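Local coordinates for protein esterase (Rhizomucor miehei CAU432, PDB 4WY8) that catalyses the hydrolysis of carboxylic esters, probably through a serine nucleophile within an alpha/beta hydrolase fold, at residues D137-V142 against T156-A161; G166-A171 against A237-A242; V172-A177 against V249-L254; Y192-D197 against W220-Y225. All coordinates share one frame; numbering follows the deposited sequence. Where two conformers were deposited one is given.

Interaction 1. Residues D137-V142 against T156-A161; sequences DAVVWV and TKLVVA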
loop_
_atom_site.group_PDB
_atom_site.type_symbol
_atom_site.label_atom_id
_atom_site.label_comp_id
_atom_site.label_asym_id
_atom_site.label_seq_id
_atom_site.Cartn_x
_atom_site.Cartn_y
_atom_site.Cartn_z
ATOM N N ASP A 137 -13.251 18.248 -19.497
ATOM C CA ASP A 137 -13.226 18.275 -20.957
ATOM C C ASP A 137 -12.140 17.364 -21.547
ATOM O O ASP A 137 -12.332 16.742 -22.602
ATOM C CB ASP A 137 -13.005 19.695 -21.463
ATOM C CG ASP A 137 -14.282 20.520 -21.490
ATOM O OD1 ASP A 137 -15.384 19.943 -21.330
ATOM O OD2 ASP A 137 -14.174 21.754 -21.690
ATOM N N ALA A 138 -10.987 17.315 -20.891
ATOM C CA ALA A 138 -9.902 16.434 -21.333
ATOM C C ALA A 138 -10.262 14.947 -21.215
ATOM O O ALA A 138 -10.024 14.168 -22.139
ATOM C CB ALA A 138 -8.648 16.725 -20.551
ATOM N N VAL A 139 -10.828 14.550 -20.079
ATOM C CA VAL A 139 -11.285 13.166 -19.918
ATOM C C VAL A 139 -12.349 12.806 -20.961
ATOM O O VAL A 139 -12.286 11.746 -21.595
ATOM C CB VAL A 139 -11.858 12.916 -18.508
ATOM C CG1 VAL A 139 -12.472 11.512 -18.406
ATOM C CG2 VAL A 139 -10.780 13.118 -17.439
ATOM N N VAL A 140 -13.321 13.699 -21.147
ATOM C CA VAL A 140 -14.384 13.492 -22.133
ATOM C C VAL A 140 -13.803 13.335 -23.527
ATOM O O VAL A 140 -14.255 12.492 -24.303
ATOM C CB VAL A 140 -15.403 14.666 -22.126
ATOM C CG1 VAL A 140 -16.343 14.591 -23.334
ATOM C CG2 VAL A 140 -16.180 14.680 -20.830
ATOM N N TRP A 141 -12.791 14.138 -23.835
ATOM C CA TRP A 141 -12.109 14.047 -25.121
ATOM C C TRP A 141 -11.414 12.685 -25.286
ATOM O O TRP A 141 -11.571 12.032 -26.314
ATOM C CB TRP A 141 -11.110 15.186 -25.274
ATOM C CG TRP A 141 -10.542 15.309 -26.670
ATOM C CD1 TRP A 141 -11.006 16.111 -27.668
ATOM C CD2 TRP A 141 -9.403 14.613 -27.211
ATOM N NE1 TRP A 141 -10.245 15.948 -28.796
ATOM C CE2 TRP A 141 -9.254 15.039 -28.545
ATOM C CE3 TRP A 141 -8.507 13.665 -26.701
ATOM C CZ2 TRP A 141 -8.232 14.559 -29.378
ATOM C CZ3 TRP A 141 -7.497 13.186 -27.528
ATOM C CH2 TRP A 141 -7.372 13.632 -28.852
ATOM N N VAL A 142 -10.660 12.258 -24.273
ATOM C CA VAL A 142 -9.951 10.979 -24.341
ATOM C C VAL A 142 -10.900 9.777 -24.445
ATOM O O VAL A 142 -10.615 8.819 -25.179
ATOM C CB VAL A 142 -8.995 10.773 -23.112
ATOM C CG1 VAL A 142 -8.357 9.375 -23.133
ATOM C CG2 VAL A 142 -7.903 11.840 -23.081
ATOM N N THR A 156 -11.674 2.051 -22.834
ATOM C CA THR A 156 -12.314 1.199 -21.830
ATOM C C THR A 156 -11.460 1.017 -20.558
ATOM O O THR A 156 -11.920 0.427 -19.558
ATOM C CB THR A 156 -12.679 -0.193 -22.415
ATOM O OG1 THR A 156 -11.503 -0.985 -22.628
ATOM C CG2 THR A 156 -13.434 -0.005 -23.722
ATOM N N LYS A 157 -10.234 1.532 -20.577
ATOM C CA LYS A 157 -9.357 1.433 -19.406
ATOM C C LYS A 157 -8.963 2.795 -18.825
ATOM O O LYS A 157 -8.074 2.888 -17.978
ATOM C CB LYS A 157 -8.107 0.622 -19.768
ATOM C CG LYS A 157 -8.423 -0.877 -19.978
ATOM C CD LYS A 157 -7.216 -1.670 -20.488
ATOM C CE LYS A 157 -7.605 -3.136 -20.755
ATOM N NZ LYS A 157 -6.428 -3.947 -21.176
ATOM N N LEU A 158 -9.646 3.849 -19.257
ATOM C CA LEU A 158 -9.331 5.184 -18.789
ATOM C C LEU A 158 -9.393 5.277 -17.253
ATOM O O LEU A 158 -10.344 4.808 -16.624
ATOM C CB LEU A 158 -10.277 6.199 -19.435
ATOM C CG LEU A 158 -9.985 7.704 -19.367
ATOM C CD1 LEU A 158 -10.637 8.355 -20.548
ATOM C CD2 LEU A 158 -10.550 8.306 -18.097
ATOM N N VAL A 159 -8.333 5.824 -16.661
ATOM C CA VAL A 159 -8.312 6.120 -15.231
ATOM C C VAL A 159 -7.843 7.549 -15.022
ATOM O O VAL A 159 -7.105 8.097 -15.845
ATOM C CB VAL A 159 -7.390 5.177 -14.458
ATOM C CG1 VAL A 159 -7.866 3.739 -14.578
ATOM C CG2 VAL A 159 -5.970 5.321 -14.958
ATOM N N VAL A 160 -8.316 8.189 -13.955
ATOM C CA VAL A 160 -7.811 9.518 -13.616
ATOM C C VAL A 160 -6.912 9.381 -12.398
ATOM O O VAL A 160 -7.150 8.536 -11.523
ATOM C CB VAL A 160 -8.935 10.530 -13.313
ATOM C CG1 VAL A 160 -9.830 10.700 -14.524
ATOM C CG2 VAL A 160 -9.761 10.062 -12.097
ATOM N N ALA A 161 -5.885 10.213 -12.328
ATOM C CA ALA A 161 -4.956 10.146 -11.225
ATOM C C ALA A 161 -4.364 11.510 -11.001
ATOM O O ALA A 161 -4.158 12.261 -11.944
ATOM C CB ALA A 161 -3.858 9.126 -11.510
#
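Val139 and Val142, one turn apart on the helix, press against Leu158, just ahead of strand 159-163, and Val160 within it. All the contacts across this interface are apolar. Leu158 divides its two branches between the valines: CD2 comes to 3.8 Å from Val139 CG1, while CD1 lies 3.6 Å from Val142 CG1 and also rests near Val142 CB. The isobutyl group therefore bridges one turn of the helix. Both valines hold CG1 anti to the backbone N (chi1 174° for Val139, 175° for Val142), which gives the same methyl of each the task of meeting Leu158. The second methyl of Val139 works farther along the strand, with CG2 3.9 Å from Val160 CG1; those two side chains cross at nearly a right angle.

No hydrogen bond crosses the contact; backbone bonds hold each side separately. In the helix, Trp141 N bonds to Asp137 O and Val142 N to Ala138 O. On the strand side, Leu158 pairs with Lys186 and Val160 with Gly187 and Val189, whereas Val159 pairs with Pro83 and Val85 on the other flank. Asp137 forms a salt bridge with Arg60. Such a helix laid by its valines on a central strand is one part of the helix-on-sheet layering of the alpha/beta hydrolase fold, here against the strand that leads into the probable nucleophile elbow.

Interaction 2. Residues G166-A171 against A237-A242; sequences GGNLSA and ACPLKA
In Asn168, which reaches across to Ala237, CG stands anti to the backbone N (chi1 172°) and a chi2 of -86° turns the amide so that ND2 leads. Asn168 ND2 donates to Ala237 O at 2.7 Å, with an N-H...O angle of 155°. The acceptor lies in the amide plane of Asn168, although the donor is tilted out of the carbonyl plane of Ala237. Val194 O is a second acceptor for ND2, so this buried nitrogen is held by two backbone carbonyls, which should fix the rotation of the amide. Asn168 ND2 also packs 3.6 Å from Pro239 CD.

One turn later the contact becomes apolar: Ala171 CB faces Pro239 CG at a looser 4.3 Å. Pro239 opens a short 3-10 turn, whose bonds run from Lys241 N to Cys238 O and from Ala242 N to Pro239 O. Inside the helix, Gly166 O accepts twice from one residue, from Ser170 N at 2.9 Å and Ser170 OG at 3.0 Å, the two donors approaching from opposite faces of its plane. The hydroxyl of Ser170 is thereby tied back to the first turn of the helix, next to the probable nucleophile elbow that includes Gly166.

Tyr270 of helix 264-276 touches both Ala171 and Pro239, and Leu190 of strand 188-191 touches Ser170 and Ala171. The loop before helix 244-247 is thus pinned beside helix 165-179, close to the central sheet.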
loop_
_atom_site.group_PDB
_atom_site.type_symbol
_atom_site.label_atom_id
_atom_site.label_comp_id
_atom_site.label_asym_id
_atom_site.label_seq_id
_atom_site.Cartn_x
_atom_site.Cartn_y
_atom_site.Cartn_z
ATOM N N GLY A 166 -4.175 18.100 -7.522
ATOM C CA GLY A 166 -4.540 17.221 -8.622
ATOM C C GLY A 166 -5.394 16.032 -8.184
ATOM O O GLY A 166 -6.199 15.527 -8.960
ATOM N N GLY A 167 -5.217 15.579 -6.944
ATOM C CA GLY A 167 -6.079 14.558 -6.358
ATOM C C GLY A 167 -7.481 15.112 -6.129
ATOM O O GLY A 167 -8.489 14.423 -6.332
ATOM N N ASN A 168 -7.546 16.350 -5.652
ATOM C CA ASN A 168 -8.818 17.065 -5.579
ATOM C C ASN A 168 -9.469 17.054 -6.964
ATOM O O ASN A 168 -10.599 16.571 -7.142
ATOM C CB ASN A 168 -8.598 18.497 -5.071
ATOM C CG ASN A 168 -9.851 19.361 -5.151
ATOM O OD1 ASN A 168 -10.129 19.954 -6.197
ATOM N ND2 ASN A 168 -10.598 19.453 -4.043
ATOM N N LEU A 169 -8.734 17.531 -7.960
ATOM C CA LEU A 169 -9.277 17.550 -9.319
ATOM C C LEU A 169 -9.764 16.157 -9.779
ATOM O O LEU A 169 -10.818 16.049 -10.387
ATOM C CB LEU A 169 -8.249 18.101 -10.314
ATOM C CG LEU A 169 -8.021 19.617 -10.182
ATOM C CD1 LEU A 169 -6.883 20.128 -11.086
ATOM C CD2 LEU A 169 -9.314 20.389 -10.422
ATOM N N SER A 170 -9.001 15.103 -9.511
ATOM C CA SER A 170 -9.418 13.751 -9.893
ATOM C C SER A 170 -10.760 13.400 -9.233
ATOM O O SER A 170 -11.710 12.932 -9.904
ATOM C CB SER A 170 -8.335 12.719 -9.518
ATOM O OG SER A 170 -7.122 12.993 -10.207
ATOM N N ALA A 171 -10.837 13.614 -7.919
ATOM C CA ALA A 171 -12.057 13.288 -7.171
ATOM C C ALA A 171 -13.305 14.009 -7.734
ATOM O O ALA A 171 -14.389 13.395 -7.983
ATOM C CB ALA A 171 -11.868 13.627 -5.699
ATOM N N ALA A 237 -15.471 21.818 -5.048
ATOM C CA ALA A 237 -14.288 22.430 -4.464
ATOM C C ALA A 237 -13.760 21.522 -3.343
ATOM O O ALA A 237 -12.592 21.111 -3.329
ATOM C CB ALA A 237 -14.636 23.811 -3.908
ATOM N N CYS A 238 -14.663 21.183 -2.429
ATOM C CA CYS A 238 -14.341 20.383 -1.251
ATOM C C CYS A 238 -15.244 19.158 -1.249
ATOM O O CYS A 238 -16.339 19.186 -0.694
ATOM C CB CYS A 238 -14.539 21.189 0.030
ATOM S SG CYS A 238 -13.586 22.755 0.075
ATOM N N PRO A 239 -14.791 18.079 -1.899
ATOM C CA PRO A 239 -15.635 16.886 -2.032
ATOM C C PRO A 239 -15.928 16.192 -0.705
ATOM O O PRO A 239 -16.830 15.359 -0.667
ATOM C CB PRO A 239 -14.813 15.973 -2.951
ATOM C CG PRO A 239 -13.378 16.493 -2.850
ATOM C CD PRO A 239 -13.525 17.973 -2.648
ATOM N N LEU A 240 -15.213 16.525 0.365
ATOM C CA LEU A 240 -15.515 15.941 1.679
ATOM C C LEU A 240 -16.854 16.414 2.237
ATOM O O LEU A 240 -17.463 15.743 3.084
ATOM C CB LEU A 240 -14.412 16.273 2.673
ATOM C CG LEU A 240 -14.498 15.653 4.073
ATOM C CD1 LEU A 240 -14.598 14.113 4.032
ATOM C CD2 LEU A 240 -13.320 16.121 4.911
ATOM N N LYS A 241 -17.317 17.565 1.762
ATOM C CA LYS A 241 -18.596 18.117 2.212
ATOM C C LYS A 241 -19.769 17.420 1.503
ATOM O O LYS A 241 -20.930 17.666 1.826
ATOM C CB LYS A 241 -18.663 19.630 1.940
ATOM C CG LYS A 241 -17.521 20.479 2.527
ATOM C CD LYS A 241 -17.810 21.984 2.284
ATOM C CE LYS A 241 -16.609 22.879 2.615
ATOM N NZ LYS A 241 -16.107 22.663 4.002
ATOM N N ALA A 242 -19.470 16.567 0.522
ATOM C CA ALA A 242 -20.532 15.868 -0.202
ATOM C C ALA A 242 -21.280 14.905 0.712
ATOM O O ALA A 242 -20.720 14.374 1.673
ATOM C CB ALA A 242 -19.961 15.110 -1.401
#

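Interaction 3. Residues V172-A177 against V249-L254; sequences VVCIRA and VLPRAL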
loop_
_atom_site.group_PDB
_atom_site.type_symbol
_atom_site.label_atom_id
_atom_site.label_comp_id
_atom_site.label_asym_id
_atom_site.label_seq_id
_atom_site.Cartn_x
_atom_site.Cartn_y
_atom_site.Cartn_z
ATOM N N VAL A 172 -13.163 15.316 -7.921
ATOM C CA VAL A 172 -14.325 16.105 -8.331
ATOM C C VAL A 172 -14.655 15.936 -9.825
ATOM O O VAL A 172 -15.806 16.064 -10.218
ATOM C CB VAL A 172 -14.142 17.595 -7.974
ATOM C CG1 VAL A 172 -14.040 17.740 -6.475
ATOM C CG2 VAL A 172 -12.895 18.200 -8.665
ATOM N N VAL A 173 -13.655 15.648 -10.658
ATOM C CA VAL A 173 -13.942 15.278 -12.037
ATOM C C VAL A 173 -14.764 13.977 -12.033
ATOM O O VAL A 173 -15.695 13.832 -12.825
ATOM C CB VAL A 173 -12.668 15.103 -12.880
ATOM C CG1 VAL A 173 -12.921 14.164 -14.057
ATOM C CG2 VAL A 173 -12.176 16.446 -13.370
ATOM N N CYS A 174 -14.446 13.045 -11.132
ATOM C CA CYS A 174 -15.288 11.841 -11.033
ATOM C C CYS A 174 -16.741 12.165 -10.634
ATOM O O CYS A 174 -17.690 11.722 -11.327
ATOM C CB CYS A 174 -14.694 10.837 -10.041
ATOM S SG CYS A 174 -13.242 9.997 -10.718
ATOM N N ILE A 175 -16.925 12.944 -9.558
ATOM C CA ILE A 175 -18.298 13.317 -9.157
ATOM C C ILE A 175 -19.050 14.023 -10.306
ATOM O O ILE A 175 -20.241 13.763 -10.584
ATOM C CB ILE A 175 -18.305 14.237 -7.946
ATOM C CG1 ILE A 175 -17.557 13.584 -6.783
ATOM C CG2 ILE A 175 -19.745 14.632 -7.564
ATOM C CD1 ILE A 175 -17.248 14.562 -5.645
ATOM N N ARG A 176 -18.344 14.921 -10.978
ATOM C CA ARG A 176 -18.929 15.661 -12.080
ATOM C C ARG A 176 -19.340 14.772 -13.261
ATOM O O ARG A 176 -20.435 14.927 -13.793
ATOM C CB ARG A 176 -17.965 16.738 -12.561
ATOM C CG ARG A 176 -18.603 17.603 -13.598
ATOM C CD ARG A 176 -19.675 18.481 -12.955
ATOM N NE ARG A 176 -20.615 18.960 -13.958
ATOM C CZ ARG A 176 -20.368 19.947 -14.807
ATOM N NH1 ARG A 176 -19.204 20.584 -14.777
ATOM N NH2 ARG A 176 -21.294 20.295 -15.686
ATOM N N ALA A 177 -18.478 13.842 -13.661
ATOM C CA ALA A 177 -18.822 12.937 -14.744
ATOM C C ALA A 177 -20.031 12.083 -14.341
ATOM O O ALA A 177 -20.884 11.774 -15.166
ATOM C CB ALA A 177 -17.626 12.039 -15.115
ATOM N N VAL A 249 -21.912 5.240 -6.520
ATOM C CA VAL A 249 -21.527 4.867 -7.890
ATOM C C VAL A 249 -20.425 5.784 -8.476
ATOM O O VAL A 249 -20.522 6.356 -9.556
ATOM C CB VAL A 249 -22.838 4.748 -8.791
ATOM C CG1 VAL A 249 -24.029 4.327 -7.924
ATOM C CG2 VAL A 249 -23.218 6.007 -9.553
ATOM N N LEU A 250 -19.334 5.901 -7.730
ATOM C CA LEU A 250 -18.121 6.543 -8.252
ATOM C C LEU A 250 -17.122 5.470 -8.708
ATOM O O LEU A 250 -17.250 4.280 -8.344
ATOM C CB LEU A 250 -17.504 7.453 -7.190
ATOM C CG LEU A 250 -18.269 8.749 -6.935
ATOM C CD1 LEU A 250 -17.534 9.604 -5.930
ATOM C CD2 LEU A 250 -18.524 9.511 -8.213
ATOM N N PRO A 251 -16.111 5.872 -9.497
ATOM C CA PRO A 251 -15.185 4.828 -9.955
ATOM C C PRO A 251 -14.342 4.208 -8.839
ATOM O O PRO A 251 -14.053 4.848 -7.826
ATOM C CB PRO A 251 -14.315 5.560 -10.992
ATOM C CG PRO A 251 -15.179 6.702 -11.467
ATOM C CD PRO A 251 -15.921 7.143 -10.220
ATOM N N ARG A 252 -14.022 2.934 -9.005
ATOM C CA ARG A 252 -13.077 2.204 -8.145
ATOM C C ARG A 252 -11.878 3.105 -7.750
ATOM O O ARG A 252 -11.262 3.748 -8.609
ATOM C CB ARG A 252 -12.608 0.946 -8.892
ATOM C CG ARG A 252 -11.515 0.130 -8.239
ATOM C CD ARG A 252 -11.142 -1.083 -9.144
ATOM N NE ARG A 252 -9.745 -1.489 -8.965
ATOM C CZ ARG A 252 -9.340 -2.344 -8.035
ATOM N NH1 ARG A 252 -10.232 -2.885 -7.210
ATOM N NH2 ARG A 252 -8.046 -2.649 -7.915
ATOM N N ALA A 253 -11.588 3.186 -6.454
ATOM C CA ALA A 253 -10.705 4.236 -5.941
ATOM C C ALA A 253 -9.528 3.711 -5.140
ATOM O O ALA A 253 -9.669 2.777 -4.345
ATOM C CB ALA A 253 -11.497 5.197 -5.067
ATOM N N LEU A 254 -8.380 4.356 -5.332
ATOM C CA LEU A 254 -7.200 4.162 -4.483
ATOM C C LEU A 254 -6.849 5.507 -3.860
ATOM O O LEU A 254 -6.563 6.466 -4.570
ATOM C CB LEU A 254 -6.025 3.590 -5.288
ATOM C CG LEU A 254 -4.636 3.504 -4.616
ATOM C CD1 LEU A 254 -4.659 2.601 -3.386
ATOM C CD2 LEU A 254 -3.529 3.043 -5.616
#
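Pro251, whose ring packs on Cys174, gives its carbonyl O to Gln188 NE2, a bond that ties this turn to the neighbouring strand. No hydrogen bond joins the helix to the 249-254 segment itself; the contact is made by van der Waals packing, mostly of carbon and sulfur. Cys174 SG lies 3.9 Å from Pro251 CG and equally close to CD, while Cys174 CB also meets CD, so the cysteine lies alongside one end of the proline ring. With chi1 -74° SG swings anti to the carbonyl carbon, which sets it against CG and CD of Pro251.

Leu250 covers the next position of the helix. Leu250 CD2 settles against the backbone, 3.9 Å from both Cys174 O and Ile175 CA, and Leu250 CD1 approaches Ile175 CG1 at 4.1 Å. Ile175 starts off pointing away from segment 249-254, and it is CG1, beside the backbone N, that meets the leucine. The two side chains cross obliquely.

Arg252, just beyond, is bound to Asp280 and to Glu305 of the second subunit. In the fold, helix 165-179 lies over the entrance to strand 253-258: Gln188 of the adjacent strand 188-191 touches both Cys174 and Leu250, Val173 leans on helix 130-143, and Leu254 is covered by helix 301-322.

Interaction 4. Residues Y192-D197 against W220-Y225; sequences YPVTDD and WFFDHY
Phe222 projects from its helix straight at the loop, and Val194 comes to meet it from the opposite direction. Three residues of the loop gather round the far end of the ring. Asp197 CB lies over one face of Phe222, 4.2 Å from the centroid of that ring and 28° off the normal, a CH-pi contact. Val194 CG1 and Asp196 O arrive at a slant instead: the methyl is 3.8 Å from Phe222 CE2, and the carbonyl oxygen is 3.3 Å from Phe222 CZ and 3.5 Å from CE2. Val194 reaches the ring with the branch that stands anti to the backbone N (chi1 -172°).

Asp197 has its CB directed at the ring, but the rotation about that bond (chi1 72°) carries the carboxylate off the other way, to a salt bridge with Lys241. Asp196 OD1 shares that lysine and also accepts a weak bond from Asp197 N. The aromatic ring is thus met by the carbon of Asp197 rather than by its charge.

Trp92 meets Phe222 edge-to-face and stacks on Tyr225, while Glu266 of helix 264-276 takes the backbone N-H groups of Thr195 and Asp196. Helix 215-225 in this way closes against the loop that follows strand 188-191.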
loop_
_atom_site.group_PDB
_atom_site.type_symbol
_atom_site.label_atom_id
_atom_site.label_comp_id
_atom_site.label_asym_id
_atom_site.label_seq_id
_atom_site.Cartn_x
_atom_site.Cartn_y
_atom_site.Cartn_z
ATOM N N TYR A 192 -2.494 11.775 -1.667
ATOM C CA TYR A 192 -2.720 12.774 -0.622
ATOM C C TYR A 192 -3.510 13.985 -1.110
ATOM O O TYR A 192 -2.977 15.085 -1.242
ATOM C CB TYR A 192 -1.376 13.204 0.032
ATOM C CG TYR A 192 -0.156 13.448 -0.875
ATOM C CD1 TYR A 192 -0.224 14.305 -1.963
ATOM C CD2 TYR A 192 1.081 12.855 -0.589
ATOM C CE1 TYR A 192 0.893 14.550 -2.774
ATOM C CE2 TYR A 192 2.212 13.083 -1.398
ATOM C CZ TYR A 192 2.115 13.938 -2.481
ATOM O OH TYR A 192 3.236 14.186 -3.280
ATOM N N PRO A 193 -4.810 13.773 -1.388
ATOM C CA PRO A 193 -5.658 14.827 -1.977
ATOM C C PRO A 193 -6.067 15.944 -1.021
ATOM O O PRO A 193 -6.087 15.721 0.191
ATOM C CB PRO A 193 -6.909 14.049 -2.451
ATOM C CG PRO A 193 -6.997 12.895 -1.511
ATOM C CD PRO A 193 -5.546 12.505 -1.220
ATOM N N VAL A 194 -6.358 17.125 -1.575
ATOM C CA VAL A 194 -7.100 18.156 -0.871
ATOM C C VAL A 194 -8.584 17.827 -1.014
ATOM O O VAL A 194 -9.065 17.635 -2.132
ATOM C CB VAL A 194 -6.838 19.575 -1.453
ATOM C CG1 VAL A 194 -7.490 20.649 -0.567
ATOM C CG2 VAL A 194 -5.360 19.823 -1.623
ATOM N N THR A 195 -9.301 17.702 0.102
ATOM C CA THR A 195 -10.727 17.382 0.042
ATOM C C THR A 195 -11.592 18.321 0.878
ATOM O O THR A 195 -12.815 18.193 0.867
ATOM C CB THR A 195 -11.039 15.959 0.530
ATOM O OG1 THR A 195 -10.779 15.868 1.936
ATOM C CG2 THR A 195 -10.237 14.924 -0.227
ATOM N N ASP A 196 -10.977 19.223 1.639
ATOM C CA ASP A 196 -11.755 20.106 2.497
ATOM C C ASP A 196 -11.000 21.405 2.763
ATOM O O ASP A 196 -9.862 21.590 2.297
ATOM C CB ASP A 196 -12.126 19.397 3.817
ATOM C CG ASP A 196 -13.436 19.932 4.431
ATOM O OD1 ASP A 196 -14.198 20.620 3.710
ATOM O OD2 ASP A 196 -13.749 19.606 5.603
ATOM N N ASP A 197 -11.665 22.330 3.458
ATOM C CA ASP A 197 -11.064 23.613 3.783
ATOM C C ASP A 197 -11.074 23.842 5.290
ATOM O O ASP A 197 -11.105 24.978 5.756
ATOM C CB ASP A 197 -11.784 24.754 3.057
ATOM C CG ASP A 197 -13.186 25.042 3.633
ATOM O OD1 ASP A 197 -13.822 24.128 4.210
ATOM O OD2 ASP A 197 -13.642 26.199 3.514
ATOM N N TRP A 220 -2.870 30.195 1.467
ATOM C CA TRP A 220 -2.500 30.947 0.283
ATOM C C TRP A 220 -3.078 30.340 -1.030
ATOM O O TRP A 220 -3.653 31.043 -1.898
ATOM C CB TRP A 220 -0.982 31.020 0.252
ATOM C CG TRP A 220 -0.369 31.881 -0.785
ATOM C CD1 TRP A 220 -0.313 33.251 -0.796
ATOM C CD2 TRP A 220 0.355 31.438 -1.939
ATOM N NE1 TRP A 220 0.381 33.679 -1.901
ATOM C CE2 TRP A 220 0.803 32.589 -2.617
ATOM C CE3 TRP A 220 0.663 30.177 -2.466
ATOM C CZ2 TRP A 220 1.529 32.518 -3.809
ATOM C CZ3 TRP A 220 1.392 30.103 -3.640
ATOM C CH2 TRP A 220 1.818 31.271 -4.304
ATOM N N PHE A 221 -2.930 29.029 -1.160
ATOM C CA PHE A 221 -3.483 28.296 -2.294
ATOM C C PHE A 221 -4.997 28.493 -2.423
ATOM O O PHE A 221 -5.505 28.893 -3.470
ATOM C CB PHE A 221 -3.195 26.813 -2.140
ATOM C CG PHE A 221 -1.766 26.430 -2.389
ATOM C CD1 PHE A 221 -1.008 27.092 -3.342
ATOM C CD2 PHE A 221 -1.209 25.348 -1.711
ATOM C CE1 PHE A 221 0.298 26.699 -3.587
ATOM C CE2 PHE A 221 0.083 24.941 -1.948
ATOM C CZ PHE A 221 0.841 25.604 -2.888
ATOM N N PHE A 222 -5.715 28.214 -1.346
ATOM C CA PHE A 222 -7.169 28.377 -1.350
ATOM C C PHE A 222 -7.600 29.828 -1.671
ATOM O O PHE A 222 -8.578 30.054 -2.413
ATOM C CB PHE A 222 -7.731 27.961 0.009
ATOM C CG PHE A 222 -8.356 26.572 0.030
ATOM C CD1 PHE A 222 -9.649 26.360 -0.455
ATOM C CD2 PHE A 222 -7.663 25.493 0.570
ATOM C CE1 PHE A 222 -10.240 25.078 -0.419
ATOM C CE2 PHE A 222 -8.237 24.209 0.613
ATOM C CZ PHE A 222 -9.532 24.003 0.113
ATOM N N ASP A 223 -6.853 30.807 -1.150
ATOM C CA ASP A 223 -7.206 32.209 -1.367
ATOM C C ASP A 223 -7.019 32.587 -2.834
ATOM O O ASP A 223 -7.793 33.372 -3.376
ATOM C CB ASP A 223 -6.391 33.142 -0.461
ATOM C CG ASP A 223 -6.932 33.196 0.953
ATOM O OD1 ASP A 223 -8.118 32.848 1.144
ATOM O OD2 ASP A 223 -6.172 33.576 1.872
ATOM N N HIS A 224 -5.994 32.047 -3.484
ATOM C CA HIS A 224 -5.891 32.278 -4.934
ATOM C C HIS A 224 -6.945 31.518 -5.768
ATOM O O HIS A 224 -7.409 32.026 -6.793
ATOM C CB HIS A 224 -4.500 31.911 -5.459
ATOM C CG HIS A 224 -3.435 32.923 -5.147
ATOM N ND1 HIS A 224 -3.524 34.246 -5.532
ATOM C CD2 HIS A 224 -2.237 32.794 -4.532
ATOM C CE1 HIS A 224 -2.436 34.891 -5.151
ATOM N NE2 HIS A 224 -1.642 34.034 -4.535
ATOM N N TYR A 225 -7.282 30.293 -5.358
ATOM C CA TYR A 225 -8.185 29.417 -6.141
ATOM C C TYR A 225 -9.666 29.800 -5.997
ATOM O O TYR A 225 -10.412 29.860 -6.985
ATOM C CB TYR A 225 -7.971 27.958 -5.699
ATOM C CG TYR A 225 -8.688 26.847 -6.463
ATOM C CD1 TYR A 225 -9.437 25.883 -5.781
ATOM C CD2 TYR A 225 -8.563 26.723 -7.832
ATOM C CE1 TYR A 225 -10.065 24.856 -6.446
ATOM C CE2 TYR A 225 -9.183 25.687 -8.517
ATOM C CZ TYR A 225 -9.929 24.759 -7.813
ATOM O OH TYR A 225 -10.551 23.725 -8.484
#

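In the fold
Helix 165-179 joins three of the contacts: its first turns serve interaction 2, its later ones interaction 3, and strand 159-163 of interaction 1 leads into it. Interactions 2 and 3, with centres about 10 Å apart, meet where Pro239 CD lies 3.9 Å from Val172 CG1; interactions 1 and 3 meet at Val160 CG2 and Cys174 SG, 3.7 Å apart. Interaction 4 is joined to interaction 2 by charge, Lys241 NZ being 2.7 Å from Asp197 OD1 and 2.8 Å from Asp196 OD1. Interactions 2 and 4 border the probable Ser164-His291-Asp261 triad: Val194 touches its residues and Asn168 lies near them. Interaction 1 lies apart from interaction 4, their centres about 23 Å apart.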